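Local coordinates for CBS domain protein (Streptococcus pneumoniae serotype 4, PDB 7LZG) that is of unknown function but carries paired CBS domains, modules that in many other proteins bind adenine nucleotides and regulate activity, at residues F12-E17 against F103-V108; E18-P23 against G129-K134; A28-T33 against T49-V54; E57-G62 against D122-F127. One frame throughout, in Å; residues are numbered along the deposited sequence.

Interaction 1: residues F12-E17 against F103-V108; sequences FLLGQE and FTITEV
Leu14 and Ile105 bring the two backbones closest, with 7.2 Å from Leu14 CA to Ile105 CA, so the segments meet through side chains. Leu14 stands in the last turn of helix 4-14. Ile105 is in the first turn of helix 105-111, and its side chain is the central one of the contact. Ile105 CD1 lies 3.6 Å from Leu14 CD2. Ile105 CG1 is 4.2 Å from Leu13 CB, on the residue before Leu14. The Leu14 side chain reaches Ile105 obliquely. With CG anti to the carbonyl carbon (chi1 -78°), it sends one methyl branch across to the isoleucine tip.

The second meeting is of a carboxylate with a ring. Glu17 and Phe103 reach out from opposite directions. Glu17 OE1 comes to the edge of the ring, near its plane, 3.3 Å from Phe103 CZ. Glu17 OE2 lies 3.6 Å from Phe103 CE1. The carboxylate and ring planes are 34° apart. The Glu17 chain bends at chi2 (-94°), which brings the group in toward the ring. Glu17 OE2 also lies 4.1 Å from Ile105 CD1.

Thr104 is the N-cap residue of helix 105-111, and its carbonyl accepts from Val108 N. Leu13 packs on Val140 of helix 133-140, and Ile105 also meets Leu144 of the second subunit.

The contact is thus mainly hydrophobic, joining the end of helix 4-14 and the start of helix 17-20 to the start of helix 105-111 and Phe103 before it. The glutamate oxygen probably gains a little from the weakly positive C-H edge of the ring. Its hydrocarbon neighbours may modestly raise its proton affinity.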
loop_
_atom_site.group_PDB
_atom_site.type_symbol
_atom_site.label_atom_id
_atom_site.label_comp_id
_atom_site.label_asym_id
_atom_site.label_seq_id
_atom_site.Cartn_x
_atom_site.Cartn_y
_atom_site.Cartn_z
ATOM N N PHE B 12 -1.807 -11.565 21.240
ATOM C CA PHE B 12 -0.527 -11.015 20.812
ATOM C C PHE B 12 -0.716 -9.684 20.095
ATOM O O PHE B 12 -0.056 -8.690 20.423
ATOM C CB PHE B 12 0.199 -12.017 19.915
ATOM C CG PHE B 12 1.350 -11.424 19.159
ATOM C CD1 PHE B 12 2.552 -11.164 19.793
ATOM C CD2 PHE B 12 1.227 -11.119 17.813
ATOM C CE1 PHE B 12 3.612 -10.613 19.100
ATOM C CE2 PHE B 12 2.281 -10.568 17.115
ATOM C CZ PHE B 12 3.476 -10.313 17.758
ATOM N N LEU B 13 -1.617 -9.646 19.108
ATOM C CA LEU B 13 -1.857 -8.411 18.368
ATOM C C LEU B 13 -2.395 -7.309 19.271
ATOM O O LEU B 13 -2.085 -6.130 19.062
ATOM C CB LEU B 13 -2.823 -8.669 17.210
ATOM C CG LEU B 13 -2.230 -8.590 15.800
ATOM C CD1 LEU B 13 -1.124 -9.613 15.619
ATOM C CD2 LEU B 13 -3.315 -8.779 14.753
ATOM N N LEU B 14 -3.201 -7.668 20.274
ATOM C CA LEU B 14 -3.661 -6.674 21.240
ATOM C C LEU B 14 -2.497 -6.042 21.988
ATOM O O LEU B 14 -2.601 -4.900 22.452
ATOM C CB LEU B 14 -4.644 -7.310 22.222
ATOM C CG LEU B 14 -6.075 -7.528 21.732
ATOM C CD1 LEU B 14 -6.730 -8.661 22.500
ATOM C CD2 LEU B 14 -6.879 -6.250 21.883
ATOM N N GLY B 15 -1.388 -6.763 22.120
ATOM C CA GLY B 15 -0.172 -6.222 22.680
ATOM C C GLY B 15 0.678 -5.431 21.714
ATOM O O GLY B 15 1.791 -5.035 22.063
ATOM N N GLN B 16 0.184 -5.188 20.498
ATOM C CA GLN B 16 0.918 -4.436 19.487
ATOM C C GLN B 16 0.218 -3.130 19.124
ATOM O O GLN B 16 0.457 -2.586 18.043
ATOM C CB GLN B 16 1.124 -5.288 18.233
ATOM C CG GLN B 16 1.935 -6.551 18.465
ATOM C CD GLN B 16 3.402 -6.266 18.714
ATOM O OE1 GLN B 16 4.053 -5.572 17.931
ATOM N NE2 GLN B 16 3.932 -6.799 19.809
ATOM N N GLU B 17 -0.639 -2.619 20.013
ATOM C CA GLU B 17 -1.417 -1.421 19.706
ATOM C C GLU B 17 -0.519 -0.246 19.340
ATOM O O GLU B 17 -0.846 0.538 18.441
ATOM C CB GLU B 17 -2.309 -1.061 20.895
ATOM C CG GLU B 17 -3.481 -2.006 21.109
ATOM C CD GLU B 17 -4.751 -1.516 20.442
ATOM O OE1 GLU B 17 -4.750 -0.382 19.922
ATOM O OE2 GLU B 17 -5.753 -2.263 20.444
ATOM N N PHE B 103 -12.225 -0.067 18.771
ATOM C CA PHE B 103 -12.179 -1.068 17.717
ATOM C C PHE B 103 -11.724 -2.413 18.268
ATOM O O PHE B 103 -10.953 -2.485 19.229
ATOM C CB PHE B 103 -11.236 -0.626 16.596
ATOM C CG PHE B 103 -9.847 -0.289 17.070
ATOM C CD1 PHE B 103 -8.873 -1.270 17.166
ATOM C CD2 PHE B 103 -9.518 1.009 17.420
ATOM C CE1 PHE B 103 -7.600 -0.963 17.604
ATOM C CE2 PHE B 103 -8.245 1.322 17.858
ATOM C CZ PHE B 103 -7.285 0.335 17.949
ATOM N N THR B 104 -12.208 -3.481 17.646
ATOM C CA THR B 104 -11.745 -4.827 17.942
ATOM C C THR B 104 -10.762 -5.274 16.866
ATOM O O THR B 104 -10.804 -4.802 15.727
ATOM C CB THR B 104 -12.914 -5.813 18.028
ATOM O OG1 THR B 104 -13.529 -5.949 16.741
ATOM C CG2 THR B 104 -13.950 -5.324 19.029
ATOM N N ILE B 105 -9.861 -6.183 17.245
ATOM C CA ILE B 105 -8.861 -6.670 16.299
ATOM C C ILE B 105 -9.535 -7.398 15.141
ATOM O O ILE B 105 -9.107 -7.289 13.985
ATOM C CB ILE B 105 -7.831 -7.563 17.020
ATOM C CG1 ILE B 105 -6.589 -6.754 17.406
ATOM C CG2 ILE B 105 -7.423 -8.744 16.155
ATOM C CD1 ILE B 105 -6.863 -5.596 18.336
ATOM N N THR B 106 -10.618 -8.127 15.428
ATOM C CA THR B 106 -11.291 -8.898 14.387
ATOM C C THR B 106 -11.914 -7.997 13.325
ATOM O O THR B 106 -11.984 -8.385 12.153
ATOM C CB THR B 106 -12.355 -9.803 15.007
ATOM O OG1 THR B 106 -13.467 -9.011 15.441
ATOM C CG2 THR B 106 -11.782 -10.552 16.202
ATOM N N GLU B 107 -12.369 -6.801 13.707
ATOM C CA GLU B 107 -12.972 -5.885 12.748
ATOM C C GLU B 107 -11.957 -4.962 12.087
ATOM O O GLU B 107 -12.254 -4.399 11.029
ATOM C CB GLU B 107 -14.068 -5.044 13.417
ATOM C CG GLU B 107 -13.567 -3.837 14.200
ATOM C CD GLU B 107 -14.703 -2.974 14.726
ATOM O OE1 GLU B 107 -15.871 -3.410 14.646
ATOM O OE2 GLU B 107 -14.430 -1.858 15.216
ATOM N N VAL B 108 -10.775 -4.792 12.680
ATOM C CA VAL B 108 -9.716 -4.040 12.011
ATOM C C VAL B 108 -9.190 -4.825 10.816
ATOM O O VAL B 108 -9.092 -4.298 9.701
ATOM C CB VAL B 108 -8.592 -3.696 13.004
ATOM C CG1 VAL B 108 -7.324 -3.307 12.261
ATOM C CG2 VAL B 108 -9.035 -2.570 13.922
#

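Interaction 2: residues E18-P23 against G129-K134; sequences ETFLTP and GIITRK. With PO4 (phosphate ion), chain D; PO4 (phosphate ion), chain C.
Phe20 O is met by the C-H of Ile131 CA, with 3.4 Å from Phe20 O to Ile131 CA, and also by the hydroxyl of Ser135, which hydrogen-bonds to it. Phe20 is the last residue of the short helix 17-20, and strand 21-23 follows. That strand runs antiparallel to strand 127-132, with 153° between the segment directions. Thr22 and Ile130 form the hydrogen-bonded pair. Ile130 N gives to Thr22 O at 3.1 Å, in the carbonyl plane. Thr22 N gives to Ile130 O at 3.2 Å and is nearly straight, at 168°. Pro23 and Gly129 make the non-hydrogen-bonded pair beyond.

Ile131 supplies most of the side-chain packing. Ile131 CD1 lies at the edge of the Phe20 ring, 3.9 Å from Phe20 CD1. The two side chains lie side by side and point the same way. Leu21 holds CG anti to its N (chi1 179°), which carries Leu21 CD1 in at a slant, 3.7 Å from Ile131 CG1. Phe20 and Ile131 both also touch Ile136 of helix 133-140.

Past the strand, Arg133 and Lys134 reach phosphate ions, probably from the crystallisation liquor. The Arg133 guanidinium presents an edge to one phosphate, with Arg133 NH2 3.2 Å from its O3. Lys134 NZ is 3.1 Å from O2 of the other, and also gives to Val113 O of the second subunit. Arg133 NH1 and Lys134 NZ of that subunit bond phosphate as well.

Residues 21-23 are thus an outermost strand of the antiparallel sheet within this chain, packed through Phe20 and Leu21 on Ile131. The basic residues hold phosphates at the subunit interface, which probably offset part of the positive charge gathered there.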
loop_
_atom_site.group_PDB
_atom_site.type_symbol
_atom_site.label_atom_id
_atom_site.label_comp_id
_atom_site.label_asym_id
_atom_site.label_seq_id
_atom_site.Cartn_x
_atom_site.Cartn_y
_atom_site.Cartn_z
ATOM N N GLU B 18 0.620 -0.113 20.012
ATOM C CA GLU B 18 1.542 0.989 19.765
ATOM C C GLU B 18 2.371 0.801 18.500
ATOM O O GLU B 18 3.328 1.552 18.286
ATOM C CB GLU B 18 2.464 1.175 20.972
ATOM C CG GLU B 18 1.731 1.578 22.242
ATOM C CD GLU B 18 2.599 1.462 23.480
ATOM O OE1 GLU B 18 3.554 0.656 23.464
ATOM O OE2 GLU B 18 2.327 2.176 24.467
ATOM N N THR B 19 2.030 -0.176 17.661
ATOM C CA THR B 19 2.721 -0.409 16.399
ATOM C C THR B 19 1.819 -0.191 15.195
ATOM O O THR B 19 2.158 0.603 14.308
ATOM C CB THR B 19 3.301 -1.832 16.365
ATOM O OG1 THR B 19 4.307 -1.966 17.377
ATOM C CG2 THR B 19 3.914 -2.128 15.003
ATOM N N PHE B 20 0.671 -0.872 15.137
ATOM C CA PHE B 20 -0.222 -0.709 13.997
ATOM C C PHE B 20 -1.085 0.540 14.098
ATOM O O PHE B 20 -1.585 1.013 13.071
ATOM C CB PHE B 20 -1.107 -1.949 13.823
ATOM C CG PHE B 20 -1.910 -2.321 15.044
ATOM C CD1 PHE B 20 -3.077 -1.642 15.364
ATOM C CD2 PHE B 20 -1.520 -3.379 15.846
ATOM C CE1 PHE B 20 -3.820 -1.992 16.475
ATOM C CE2 PHE B 20 -2.262 -3.736 16.960
ATOM C CZ PHE B 20 -3.413 -3.041 17.273
ATOM N N LEU B 21 -1.270 1.084 15.298
ATOM C CA LEU B 21 -2.064 2.290 15.502
ATOM C C LEU B 21 -1.117 3.474 15.643
ATOM O O LEU B 21 -0.425 3.608 16.658
ATOM C CB LEU B 21 -2.961 2.158 16.730
ATOM C CG LEU B 21 -3.832 3.373 17.049
ATOM C CD1 LEU B 21 -4.769 3.673 15.893
ATOM C CD2 LEU B 21 -4.616 3.147 18.332
ATOM N N THR B 22 -1.084 4.330 14.623
ATOM C CA THR B 22 -0.268 5.532 14.656
ATOM C C THR B 22 -1.156 6.725 14.964
ATOM O O THR B 22 -2.150 6.937 14.254
ATOM C CB THR B 22 0.444 5.733 13.324
ATOM O OG1 THR B 22 1.183 4.549 12.995
ATOM C CG2 THR B 22 1.404 6.907 13.405
ATOM N N PRO B 23 -0.865 7.512 15.998
ATOM C CA PRO B 23 -1.743 8.636 16.334
ATOM C C PRO B 23 -1.608 9.768 15.328
ATOM O O PRO B 23 -0.611 9.892 14.614
ATOM C CB PRO B 23 -1.256 9.063 17.722
ATOM C CG PRO B 23 0.183 8.681 17.730
ATOM C CD PRO B 23 0.273 7.406 16.928
ATOM N N GLY B 129 -6.147 8.878 14.327
ATOM C CA GLY B 129 -5.040 8.051 13.878
ATOM C C GLY B 129 -5.469 7.128 12.759
ATOM O O GLY B 129 -6.629 7.122 12.333
ATOM N N ILE B 130 -4.504 6.336 12.284
ATOM C CA ILE B 130 -4.723 5.418 11.173
ATOM C C ILE B 130 -4.101 4.064 11.488
ATOM O O ILE B 130 -3.166 3.953 12.287
ATOM C CB ILE B 130 -4.157 5.965 9.842
ATOM C CG1 ILE B 130 -2.689 6.374 9.995
ATOM C CG2 ILE B 130 -4.990 7.131 9.344
ATOM C CD1 ILE B 130 -1.690 5.331 9.534
ATOM N N ILE B 131 -4.631 3.028 10.840
ATOM C CA ILE B 131 -4.072 1.682 10.870
ATOM C C ILE B 131 -3.956 1.199 9.432
ATOM O O ILE B 131 -4.945 1.209 8.691
ATOM C CB ILE B 131 -4.938 0.713 11.695
ATOM C CG1 ILE B 131 -5.137 1.245 13.115
ATOM C CG2 ILE B 131 -4.305 -0.669 11.726
ATOM C CD1 ILE B 131 -6.084 0.413 13.949
ATOM N N THR B 132 -2.757 0.786 9.036
ATOM C CA THR B 132 -2.494 0.368 7.669
ATOM C C THR B 132 -2.097 -1.102 7.632
ATOM O O THR B 132 -1.709 -1.689 8.645
ATOM C CB THR B 132 -1.389 1.219 7.028
ATOM O OG1 THR B 132 -0.177 1.080 7.779
ATOM C CG2 THR B 132 -1.795 2.682 7.006
ATOM N N ARG B 133 -2.208 -1.697 6.441
ATOM C CA ARG B 133 -1.709 -3.056 6.254
ATOM C C ARG B 133 -0.215 -3.125 6.536
ATOM O O ARG B 133 0.272 -4.100 7.122
ATOM C CB ARG B 133 -1.994 -3.540 4.832
ATOM C CG ARG B 133 -3.455 -3.546 4.426
ATOM C CD ARG B 133 -3.652 -4.477 3.240
ATOM N NE ARG B 133 -4.975 -4.369 2.636
ATOM C CZ ARG B 133 -5.196 -4.016 1.378
ATOM N NH1 ARG B 133 -4.201 -3.725 0.556
ATOM N NH2 ARG B 133 -6.446 -3.963 0.929
ATOM N N LYS B 134 0.527 -2.099 6.116
ATOM C CA LYS B 134 1.952 -2.029 6.418
ATOM C C LYS B 134 2.197 -2.039 7.920
ATOM O O LYS B 134 3.120 -2.703 8.403
ATOM C CB LYS B 134 2.549 -0.772 5.783
ATOM C CG LYS B 134 3.990 -0.483 6.162
ATOM C CD LYS B 134 4.364 0.945 5.792
ATOM C CE LYS B 134 5.811 1.252 6.139
ATOM N NZ LYS B 134 6.764 0.473 5.302
HETATM P P PO4 D . -6.764 -2.935 -2.774
HETATM O O1 PO4 D . -6.130 -1.896 -1.879
HETATM O O2 PO4 D . -7.408 -2.253 -3.956
HETATM O O3 PO4 D . -7.814 -3.698 -2.000
HETATM O O4 PO4 D . -5.703 -3.894 -3.260
HETATM P P PO4 C . 4.952 1.129 1.652
HETATM O O1 PO4 C . 3.680 1.931 1.798
HETATM O O2 PO4 C . 6.034 1.733 2.515
HETATM O O3 PO4 C . 4.704 -0.294 2.091
HETATM O O4 PO4 C . 5.395 1.136 0.208
#

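Interaction 3: residues A28-T33 against T49-V54; sequences AVLIDT and TRVPVV
Leu30 uses both backbone polar atoms on the neighbouring strand. Leu30 N gives to Pro52 O at 3.3 Å, in the carbonyl plane. Leu30 O accepts from Val54 N at 3.0 Å, with the donor tilted 19° from the plane of the Leu30 carbonyl. Leu30 O also receives a C-H contact from Val53 CA. The two strands are parallel, with Leu30 beside Val53 and Ile31 beside Val54. Val54 O meets two groups as well. Asp32 N reaches Val54 O at 3.0 Å in a weak, bent bond, and Ile31 CA lies 3.2 Å from Val54 O. The backbone of Asp32 is also bonded to Val89. Val53 turns its own backbone polar atoms the other way, to Val61 and Gly62.

Apolar groups line both faces. Val29 has CG1 anti to the carbonyl carbon (chi1 -50°), which splits its methyls between two partners. Val29 CG1 touches Pro52 CG at 3.6 Å, and Val29 CG2 meets Val54 CG2 at 3.7 Å. On the other face Leu30 CD1 packs on Val51 CG2, also at 3.7 Å.

This is the strand pair of a beta-alpha-beta unit. Helix 36-45 joins the strands and places Leu42 on Leu30 and Leu43 on Val51. Strand 60-65 continues the sheet beyond strand 50-54, while Phe127 of strand 127-132 packs on Val29, Pro52 and Val54.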
loop_
_atom_site.group_PDB
_atom_site.type_symbol
_atom_site.label_atom_id
_atom_site.label_comp_id
_atom_site.label_asym_id
_atom_site.label_seq_id
_atom_site.Cartn_x
_atom_site.Cartn_y
_atom_site.Cartn_z
ATOM N N ALA B 28 1.268 13.294 8.899
ATOM C CA ALA B 28 1.086 14.475 8.068
ATOM C C ALA B 28 -0.315 14.433 7.475
ATOM O O ALA B 28 -0.658 13.492 6.750
ATOM C CB ALA B 28 2.145 14.539 6.967
ATOM N N VAL B 29 -1.131 15.434 7.798
ATOM C CA VAL B 29 -2.487 15.536 7.277
ATOM C C VAL B 29 -2.578 16.785 6.406
ATOM O O VAL B 29 -1.686 17.633 6.397
ATOM C CB VAL B 29 -3.547 15.565 8.396
ATOM C CG1 VAL B 29 -3.326 14.416 9.368
ATOM C CG2 VAL B 29 -3.526 16.898 9.121
ATOM N N LEU B 30 -3.680 16.887 5.667
ATOM C CA LEU B 30 -3.923 18.002 4.764
ATOM C C LEU B 30 -5.275 18.628 5.070
ATOM O O LEU B 30 -6.257 17.918 5.304
ATOM C CB LEU B 30 -3.880 17.551 3.296
ATOM C CG LEU B 30 -2.530 17.115 2.724
ATOM C CD1 LEU B 30 -2.687 16.586 1.305
ATOM C CD2 LEU B 30 -1.542 18.270 2.757
ATOM N N ILE B 31 -5.318 19.963 5.072
ATOM C CA ILE B 31 -6.592 20.661 5.182
ATOM C C ILE B 31 -7.360 20.521 3.875
ATOM O O ILE B 31 -6.778 20.496 2.783
ATOM C CB ILE B 31 -6.396 22.146 5.540
ATOM C CG1 ILE B 31 -5.193 22.726 4.792
ATOM C CG2 ILE B 31 -6.276 22.326 7.046
ATOM C CD1 ILE B 31 -4.995 24.209 5.014
ATOM N N ASP B 32 -8.686 20.438 3.986
ATOM C CA ASP B 32 -9.520 20.264 2.802
ATOM C C ASP B 32 -9.483 21.475 1.877
ATOM O O ASP B 32 -9.886 21.361 0.715
ATOM C CB ASP B 32 -10.961 19.957 3.214
ATOM C CG ASP B 32 -11.522 20.973 4.193
ATOM O OD1 ASP B 32 -10.761 21.856 4.643
ATOM O OD2 ASP B 32 -12.728 20.884 4.511
ATOM N N THR B 33 -9.002 22.619 2.358
ATOM C CA THR B 33 -8.924 23.834 1.560
ATOM C C THR B 33 -7.580 24.001 0.861
ATOM O O THR B 33 -7.388 24.993 0.149
ATOM C CB THR B 33 -9.203 25.057 2.437
ATOM O OG1 THR B 33 -8.228 25.126 3.485
ATOM C CG2 THR B 33 -10.591 24.956 3.049
ATOM N N THR B 49 1.060 6.553 0.441
ATOM C CA THR B 49 0.256 6.676 -0.769
ATOM C C THR B 49 -1.025 7.461 -0.522
ATOM O O THR B 49 -1.485 8.186 -1.411
ATOM C CB THR B 49 -0.068 5.288 -1.326
ATOM O OG1 THR B 49 1.149 4.561 -1.538
ATOM C CG2 THR B 49 -0.811 5.397 -2.650
ATOM N N ARG B 50 -1.603 7.346 0.672
ATOM C CA ARG B 50 -2.808 8.078 1.032
ATOM C C ARG B 50 -2.575 8.835 2.330
ATOM O O ARG B 50 -1.957 8.310 3.262
ATOM C CB ARG B 50 -4.012 7.144 1.191
ATOM C CG ARG B 50 -4.191 6.164 0.050
ATOM C CD ARG B 50 -5.605 5.621 0.015
ATOM N NE ARG B 50 -6.579 6.673 -0.252
ATOM C CZ ARG B 50 -6.922 7.085 -1.465
ATOM N NH1 ARG B 50 -6.383 6.556 -2.552
ATOM N NH2 ARG B 50 -7.826 8.052 -1.591
ATOM N N VAL B 51 -3.068 10.067 2.384
ATOM C CA VAL B 51 -3.001 10.866 3.604
ATOM C C VAL B 51 -4.415 11.288 3.985
ATOM O O VAL B 51 -5.256 11.514 3.101
ATOM C CB VAL B 51 -2.078 12.084 3.435
ATOM C CG1 VAL B 51 -0.661 11.632 3.120
ATOM C CG2 VAL B 51 -2.602 13.013 2.355
ATOM N N PRO B 52 -4.730 11.387 5.272
ATOM C CA PRO B 52 -6.072 11.817 5.669
ATOM C C PRO B 52 -6.268 13.304 5.424
ATOM O O PRO B 52 -5.318 14.087 5.356
ATOM C CB PRO B 52 -6.121 11.488 7.164
ATOM C CG PRO B 52 -4.695 11.554 7.595
ATOM C CD PRO B 52 -3.881 11.068 6.432
ATOM N N VAL B 53 -7.535 13.686 5.281
ATOM C CA VAL B 53 -7.926 15.072 5.051
ATOM C C VAL B 53 -8.827 15.507 6.195
ATOM O O VAL B 53 -9.813 14.831 6.509
ATOM C CB VAL B 53 -8.636 15.251 3.697
ATOM C CG1 VAL B 53 -9.162 16.669 3.560
ATOM C CG2 VAL B 53 -7.688 14.922 2.557
ATOM N N VAL B 54 -8.485 16.635 6.816
ATOM C CA VAL B 54 -9.232 17.175 7.941
ATOM C C VAL B 54 -9.556 18.637 7.659
ATOM O O VAL B 54 -8.993 19.263 6.760
ATOM C CB VAL B 54 -8.465 17.035 9.272
ATOM C CG1 VAL B 54 -8.222 15.568 9.591
ATOM C CG2 VAL B 54 -7.152 17.794 9.208
#

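Interaction 4: residues E57-G62 against D122-F127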
loop_
_atom_site.group_PDB
_atom_site.type_symbol
_atom_site.label_atom_id
_atom_site.label_comp_id
_atom_site.label_asym_id
_atom_site.label_seq_id
_atom_site.Cartn_x
_atom_site.Cartn_y
_atom_site.Cartn_z
ATOM N N GLU B 57 -10.712 22.482 12.025
ATOM C CA GLU B 57 -11.009 22.010 13.373
ATOM C C GLU B 57 -10.844 20.495 13.488
ATOM O O GLU B 57 -11.544 19.844 14.266
ATOM C CB GLU B 57 -12.414 22.439 13.796
ATOM C CG GLU B 57 -13.524 22.018 12.844
ATOM C CD GLU B 57 -14.889 22.529 13.275
ATOM O OE1 GLU B 57 -14.952 23.314 14.245
ATOM O OE2 GLU B 57 -15.896 22.147 12.643
ATOM N N LYS B 58 -9.925 19.931 12.705
ATOM C CA LYS B 58 -9.521 18.526 12.726
ATOM C C LYS B 58 -10.659 17.558 12.421
ATOM O O LYS B 58 -10.524 16.357 12.683
ATOM C CB LYS B 58 -8.870 18.151 14.064
ATOM C CG LYS B 58 -7.607 18.929 14.388
ATOM C CD LYS B 58 -7.016 18.471 15.711
ATOM C CE LYS B 58 -5.692 19.153 16.000
ATOM N NZ LYS B 58 -5.083 18.642 17.258
ATOM N N GLN B 59 -11.773 18.036 11.868
ATOM C CA GLN B 59 -12.862 17.140 11.493
ATOM C C GLN B 59 -12.435 16.276 10.313
ATOM O O GLN B 59 -12.080 16.796 9.252
ATOM C CB GLN B 59 -14.113 17.941 11.146
ATOM C CG GLN B 59 -14.891 18.437 12.354
ATOM C CD GLN B 59 -15.773 17.362 12.960
ATOM O OE1 GLN B 59 -16.160 16.406 12.286
ATOM N NE2 GLN B 59 -16.095 17.513 14.239
ATOM N N PHE B 60 -12.470 14.958 10.498
ATOM C CA PHE B 60 -12.027 14.037 9.458
ATOM C C PHE B 60 -12.941 14.131 8.244
ATOM O O PHE B 60 -14.146 13.871 8.340
ATOM C CB PHE B 60 -11.996 12.608 9.993
ATOM C CG PHE B 60 -11.674 11.578 8.948
ATOM C CD1 PHE B 60 -10.368 11.374 8.537
ATOM C CD2 PHE B 60 -12.679 10.814 8.375
ATOM C CE1 PHE B 60 -10.068 10.430 7.574
ATOM C CE2 PHE B 60 -12.385 9.867 7.411
ATOM C CZ PHE B 60 -11.079 9.673 7.012
ATOM N N VAL B 61 -12.369 14.500 7.102
ATOM C CA VAL B 61 -13.115 14.557 5.850
ATOM C C VAL B 61 -12.973 13.261 5.067
ATOM O O VAL B 61 -13.963 12.671 4.627
ATOM C CB VAL B 61 -12.651 15.768 5.015
ATOM C CG1 VAL B 61 -13.508 15.915 3.766
ATOM C CG2 VAL B 61 -12.686 17.034 5.851
ATOM N N GLY B 62 -11.741 12.802 4.888
ATOM C CA GLY B 62 -11.491 11.586 4.145
ATOM C C GLY B 62 -10.007 11.423 3.892
ATOM O O GLY B 62 -9.175 12.103 4.496
ATOM N N ASP B 122 -13.291 9.371 16.234
ATOM C CA ASP B 122 -14.139 9.229 17.407
ATOM C C ASP B 122 -15.595 9.518 17.041
ATOM O O ASP B 122 -15.929 9.852 15.900
ATOM C CB ASP B 122 -13.649 10.145 18.529
ATOM C CG ASP B 122 -13.445 11.578 18.073
ATOM O OD1 ASP B 122 -13.768 11.892 16.907
ATOM O OD2 ASP B 122 -12.955 12.393 18.884
ATOM N N ALA B 123 -16.479 9.380 18.033
ATOM C CA ALA B 123 -17.900 9.607 17.799
ATOM C C ALA B 123 -18.201 11.054 17.437
ATOM O O ALA B 123 -19.217 11.322 16.787
ATOM C CB ALA B 123 -18.709 9.196 19.031
ATOM N N GLU B 124 -17.343 11.993 17.840
ATOM C CA GLU B 124 -17.568 13.395 17.505
ATOM C C GLU B 124 -17.281 13.660 16.032
ATOM O O GLU B 124 -18.084 14.291 15.335
ATOM C CB GLU B 124 -16.706 14.291 18.395
ATOM C CG GLU B 124 -16.859 15.776 18.104
ATOM C CD GLU B 124 -16.050 16.642 19.046
ATOM O OE1 GLU B 124 -15.290 16.081 19.863
ATOM O OE2 GLU B 124 -16.176 17.883 18.970
ATOM N N GLY B 125 -16.139 13.183 15.539
ATOM C CA GLY B 125 -15.779 13.375 14.148
ATOM C C GLY B 125 -14.352 13.846 13.963
ATOM O O GLY B 125 -13.945 14.197 12.852
ATOM N N ILE B 126 -13.583 13.853 15.045
ATOM C CA ILE B 126 -12.196 14.303 15.021
ATOM C C ILE B 126 -11.300 13.139 14.621
ATOM O O ILE B 126 -11.489 12.002 15.070
ATOM C CB ILE B 126 -11.785 14.891 16.388
ATOM C CG1 ILE B 126 -12.002 16.407 16.411
ATOM C CG2 ILE B 126 -10.337 14.564 16.723
ATOM C CD1 ILE B 126 -13.448 16.836 16.290
ATOM N N PHE B 127 -10.326 13.421 13.758
ATOM C CA PHE B 127 -9.383 12.410 13.305
ATOM C C PHE B 127 -8.307 12.182 14.363
ATOM O O PHE B 127 -7.674 13.133 14.833
ATOM C CB PHE B 127 -8.753 12.837 11.980
ATOM C CG PHE B 127 -7.611 11.973 11.546
ATOM C CD1 PHE B 127 -7.840 10.712 11.028
ATOM C CD2 PHE B 127 -6.307 12.425 11.652
ATOM C CE1 PHE B 127 -6.789 9.915 10.626
ATOM C CE2 PHE B 127 -5.252 11.633 11.252
ATOM C CZ PHE B 127 -5.494 10.375 10.741
#
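Phe60 N gives to Gly125 O at 2.9 Å, and Phe127 N gives to Lys58 O at 3.1 Å. Both bonds run nearly along the C=O axis, with N-H...O angles of 162° and 167°. They bridge Gln59 with Ile126. Two C-H contacts add to the same acceptors: Ile126 CA points to Lys58 O, and Gln59 CA to Gly125 O.

The loop 122-127 is held from within. Asp122 OD1 accepts from Gly125 N at 3.0 Å, met from above the carboxylate plane. The same oxygen takes Ile126 N through its syn lone pair. The bond to Gly125 is an Asx motif. It braces the turn that presents Gly125 O. On the 57-62 side, Thr55 OG1 bonds the backbone N of Glu57 and of Gln59.

The two segments belong to the two CBS domains of the chain, so these bonds join the start of strand 60-65 to the loop that leads into strand 127-132. Val61 and Gly62, both facing Val53, form a classic beta bulge in strand 60-65.

Further in, Phe60 and Phe127 cross at a slant. Phe60 CD1 is 3.6 Å from Phe127 CD1, with CG of each anti to its own N (chi1 175° for Phe60). The ring planes are near parallel but slid apart, with centroids 5.8 Å apart, and barely overlap. Gly62 N sits over one face of the Phe60 ring. Pro52 and Pro119 touch both side chains, and at the outer side Ile126 CG1 lies 4.3 Å from Lys58 CB.

Interaction 4 is a surface contact, while the other three are partly buried. Interactions 1 and 2 touch through Phe103, Phe20, Leu13 and Val108, and both reach the second subunit. Interaction 2 adds a strand to the antiparallel sheet, interaction 3 pairs strands in the mixed sheet, and interaction 4 links the two sheets through a loop and the strand starts next to it. Interactions 3 and 4 share the mixed sheet, and Phe127 packs on Pro52. Interactions 1 and 3 lie on opposite sides of the chain's centre, about 25 Å apart between centres. Backbone bonds hold interactions 2, 3 and 4, while interaction 1 has side-chain packing and a carboxylate at a ring edge. Phosphates sit beside interaction 2.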